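Local coordinates for hypothetical protein (Parabacteroides merdae, PDB 4OO3) that is probably an NAD(P)-dependent oxidoreductase, pairing a nucleotide-binding Rossmann domain with a C-terminal oxidoreductase domain, at residues E103-T108 with I113-D118. Residues are numbered along the deposited sequence; the frame is centred on the assembly and turned at random.
Sequences EYIKKT and INVLSD
Thr108 meets Ile113, just before the strand, and Val115 within it, using its methyl group: Thr108 CG2 presses on Ile113 CB, a tight 3.5 Å, and also touches Ile113 CG2. On its other contact, Thr108 CG2 lies 3.8 Å from Val115 CG2. The first torsion sorts the two branches of this threonine. With OG1 beside the backbone N (chi1 -58°), the hydroxyl turns back to the helix and Thr108 OG1 donates to Tyr104 O at 2.8 Å, from above the carbonyl plane; Thr108 N reaches the same oxygen from the opposite face, so two bonds grip it. The backbone joins in where the chain turns into the strand: Ile113 N donates to Thr108 O at 3.2 Å. One turn earlier, Ile105 lies across Val115, Ile105 CG1 4.1 Å from Val115 CG1, and its extended chain (chi2 174°) carries Ile105 CD1 to 3.9 Å from Ser117 CB and OG. Ser117 OG donates to Asp118 O at 2.7 Å. Met92 of strand 91-94 also touches Thr108 and Ile113, while Cys134 of helix 125-140 packs on Ile105. A serine in place of Thr108 would probably leave a gap between Ile113 and Val115 where the methyl now sits. Helix 98-110 thus packs nearly antiparallel on strand 114-117 in a Rossmann-fold beta-alpha-beta unit, mainly through aliphatic contacts, framed by the Ile113-Thr108 backbone bond and by Lys101 of the same helix, hydrogen-bonded to Ser117 OG.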
ATOM      1  N   GLU A 103     -14.991 -10.935  -2.204  1.00 35.56           N
ATOM      2  CA  GLU A 103     -15.738 -12.137  -2.598  1.00 38.00           C
ATOM      3  C   GLU A 103     -14.867 -13.060  -3.457  1.00 34.36           C
ATOM      4  O   GLU A 103     -14.810 -14.259  -3.204  1.00 37.62           O
ATOM      5  CB  GLU A 103     -17.032 -11.759  -3.328  1.00 41.89           C
ATOM      6  CG  GLU A 103     -17.970 -12.923  -3.630  1.00 48.94           C
ATOM      7  CD  GLU A 103     -18.370 -13.730  -2.396  1.00 53.35           C
ATOM      8  OE1 GLU A 103     -18.581 -13.136  -1.312  1.00 55.00           O
ATOM      9  OE2 GLU A 103     -18.482 -14.968  -2.522  1.00 48.82           O
ATOM     10  N   TYR A 104     -14.181 -12.500  -4.451  1.00 31.07           N
ATOM     11  CA  TYR A 104     -13.209 -13.258  -5.234  1.00 29.97           C
ATOM     12  C   TYR A 104     -12.230 -13.992  -4.328  1.00 29.50           C
ATOM     13  O   TYR A 104     -11.966 -15.178  -4.506  1.00 29.05           O
ATOM     14  CB  TYR A 104     -12.359 -12.337  -6.117  1.00 32.03           C
ATOM     15  CG  TYR A 104     -13.013 -11.686  -7.316  1.00 31.03           C
ATOM     16  CD1 TYR A 104     -14.239 -12.118  -7.824  1.00 31.12           C
ATOM     17  CD2 TYR A 104     -12.356 -10.653  -7.979  1.00 30.88           C
ATOM     18  CE1 TYR A 104     -14.792 -11.517  -8.944  1.00 31.41           C
ATOM     19  CE2 TYR A 104     -12.903 -10.047  -9.089  1.00 30.93           C
ATOM     20  CZ  TYR A 104     -14.117 -10.482  -9.568  1.00 32.27           C
ATOM     21  OH  TYR A 104     -14.638  -9.860 -10.677  1.00 35.33           O
ATOM     22  N   ILE A 105     -11.661 -13.261  -3.375  1.00 29.35           N
ATOM     23  CA  ILE A 105     -10.670 -13.824  -2.463  1.00 29.47           C
ATOM     24  C   ILE A 105     -11.235 -14.999  -1.674  1.00 29.63           C
ATOM     25  O   ILE A 105     -10.589 -16.034  -1.562  1.00 31.17           O
ATOM     26  CB  ILE A 105     -10.097 -12.748  -1.508  1.00 28.73           C
ATOM     27  CG1 ILE A 105      -9.176 -11.798  -2.289  1.00 29.32           C
ATOM     28  CG2 ILE A 105      -9.321 -13.392  -0.363  1.00 28.47           C
ATOM     29  CD1 ILE A 105      -8.668 -10.604  -1.502  1.00 30.44           C
ATOM     30  N   LYS A 106     -12.433 -14.843  -1.126  1.00 31.46           N
ATOM     31  CA  LYS A 106     -13.040 -15.910  -0.335  1.00 34.07           C
ATOM     32  C   LYS A 106     -13.200 -17.212  -1.143  1.00 32.37           C
ATOM     33  O   LYS A 106     -12.796 -18.287  -0.696  1.00 32.35           O
ATOM     34  CB  LYS A 106     -14.400 -15.470   0.223  1.00 39.05           C
ATOM     35  CG  LYS A 106     -14.875 -16.339   1.373  1.00 42.92           C
ATOM     36  CD  LYS A 106     -16.386 -16.358   1.494  1.00 53.27           C
ATOM     37  CE  LYS A 106     -17.028 -17.247   0.440  1.00 60.08           C
ATOM     38  NZ  LYS A 106     -18.374 -17.711   0.881  1.00 60.83           N
ATOM     39  N   LYS A 107     -13.772 -17.106  -2.337  1.00 31.99           N
ATOM     40  CA  LYS A 107     -14.058 -18.288  -3.154  1.00 32.79           C
ATOM     41  C   LYS A 107     -12.789 -18.975  -3.622  1.00 32.44           C
ATOM     42  O   LYS A 107     -12.757 -20.198  -3.780  1.00 32.14           O
ATOM     43  CB  LYS A 107     -14.916 -17.924  -4.359  1.00 33.11           C
ATOM     44  CG  LYS A 107     -16.243 -17.292  -3.978  1.00 34.60           C
ATOM     45  CD  LYS A 107     -17.297 -17.530  -5.037  1.00 35.83           C
ATOM     46  CE  LYS A 107     -17.854 -18.937  -4.921  1.00 37.09           C
ATOM     47  NZ  LYS A 107     -18.777 -19.235  -6.040  1.00 40.06           N
ATOM     48  N   THR A 108     -11.742 -18.185  -3.835  1.00 31.27           N
ATOM     49  CA  THR A 108     -10.458 -18.725  -4.250  1.00 29.81           C
ATOM     50  C   THR A 108      -9.811 -19.531  -3.123  1.00 30.95           C
ATOM     51  O   THR A 108      -9.278 -20.609  -3.357  1.00 33.95           O
ATOM     52  CB  THR A 108      -9.520 -17.603  -4.717  1.00 27.06           C
ATOM     53  OG1 THR A 108     -10.133 -16.896  -5.801  1.00 26.15           O
ATOM     54  CG2 THR A 108      -8.211 -18.167  -5.183  1.00 26.90           C
ATOM     55  N   ILE A 113      -6.616 -22.404  -3.109  1.00 33.41           N
ATOM     56  CA  ILE A 113      -5.677 -21.601  -3.898  1.00 32.26           C
ATOM     57  C   ILE A 113      -5.155 -20.418  -3.078  1.00 31.38           C
ATOM     58  O   ILE A 113      -5.947 -19.629  -2.550  1.00 32.96           O
ATOM     59  CB  ILE A 113      -6.356 -21.097  -5.192  1.00 31.74           C
ATOM     60  CG1 ILE A 113      -6.787 -22.298  -6.048  1.00 33.03           C
ATOM     61  CG2 ILE A 113      -5.430 -20.180  -5.977  1.00 31.95           C
ATOM     62  CD1 ILE A 113      -7.673 -21.948  -7.225  1.00 33.09           C
ATOM     63  N   ASN A 114      -3.827 -20.300  -2.975  1.00 31.07           N
ATOM     64  CA  ASN A 114      -3.192 -19.196  -2.230  1.00 31.10           C
ATOM     65  C   ASN A 114      -3.485 -17.877  -2.913  1.00 30.87           C
ATOM     66  O   ASN A 114      -3.764 -17.860  -4.109  1.00 32.52           O
ATOM     67  CB  ASN A 114      -1.675 -19.377  -2.158  1.00 31.53           C
ATOM     68  CG  ASN A 114      -1.261 -20.660  -1.457  1.00 31.93           C
ATOM     69  OD1 ASN A 114      -1.202 -20.726  -0.233  1.00 31.64           O
ATOM     70  ND2 ASN A 114      -0.941 -21.674  -2.235  1.00 31.90           N
ATOM     71  N   VAL A 115      -3.412 -16.769  -2.177  1.00 30.47           N
ATOM     72  CA  VAL A 115      -3.778 -15.463  -2.746  1.00 30.19           C
ATOM     73  C   VAL A 115      -2.803 -14.343  -2.380  1.00 28.14           C
ATOM     74  O   VAL A 115      -2.543 -14.090  -1.204  1.00 28.46           O
ATOM     75  CB  VAL A 115      -5.194 -15.043  -2.299  1.00 30.78           C
ATOM     76  CG1 VAL A 115      -5.562 -13.668  -2.845  1.00 30.01           C
ATOM     77  CG2 VAL A 115      -6.215 -16.078  -2.727  1.00 32.05           C
ATOM     78  N   LEU A 116      -2.276 -13.677  -3.400  1.00 26.33           N
ATOM     79  CA  LEU A 116      -1.578 -12.406  -3.229  1.00 26.29           C
ATOM     80  C   LEU A 116      -2.485 -11.321  -3.810  1.00 27.04           C
ATOM     81  O   LEU A 116      -2.754 -11.294  -5.011  1.00 24.98           O
ATOM     82  CB  LEU A 116      -0.221 -12.412  -3.953  1.00 25.96           C
ATOM     83  CG  LEU A 116       0.645 -11.151  -3.850  1.00 25.56           C
ATOM     84  CD1 LEU A 116       1.081 -10.912  -2.412  1.00 25.11           C
ATOM     85  CD2 LEU A 116       1.865 -11.261  -4.747  1.00 26.86           C
ATOM     86  N   SER A 117      -2.959 -10.425  -2.955  1.00 29.55           N
ATOM     87  CA  SER A 117      -3.836  -9.355  -3.398  1.00 28.48           C
ATOM     88  C   SER A 117      -3.190  -8.018  -3.131  1.00 29.67           C
ATOM     89  O   SER A 117      -2.576  -7.812  -2.090  1.00 32.03           O
ATOM     90  CB  SER A 117      -5.165  -9.423  -2.652  1.00 28.45           C
ATOM     91  OG  SER A 117      -5.945  -8.263  -2.895  1.00 27.73           O
ATOM     92  N   ASP A 118      -3.340  -7.099  -4.071  1.00 29.69           N
ATOM     93  CA  ASP A 118      -3.057  -5.710  -3.800  1.00 28.14           C
ATOM     94  C   ASP A 118      -4.014  -5.205  -2.714  1.00 28.64           C
ATOM     95  O   ASP A 118      -5.076  -5.789  -2.465  1.00 27.30           O
ATOM     96  CB  ASP A 118      -3.241  -4.876  -5.066  1.00 29.71           C
ATOM     97  CG  ASP A 118      -2.493  -3.554  -5.011  1.00 31.78           C
ATOM     98  OD1 ASP A 118      -1.778  -3.298  -4.011  1.00 33.82           O
ATOM     99  OD2 ASP A 118      -2.606  -2.779  -5.983  1.00 30.40           O
TER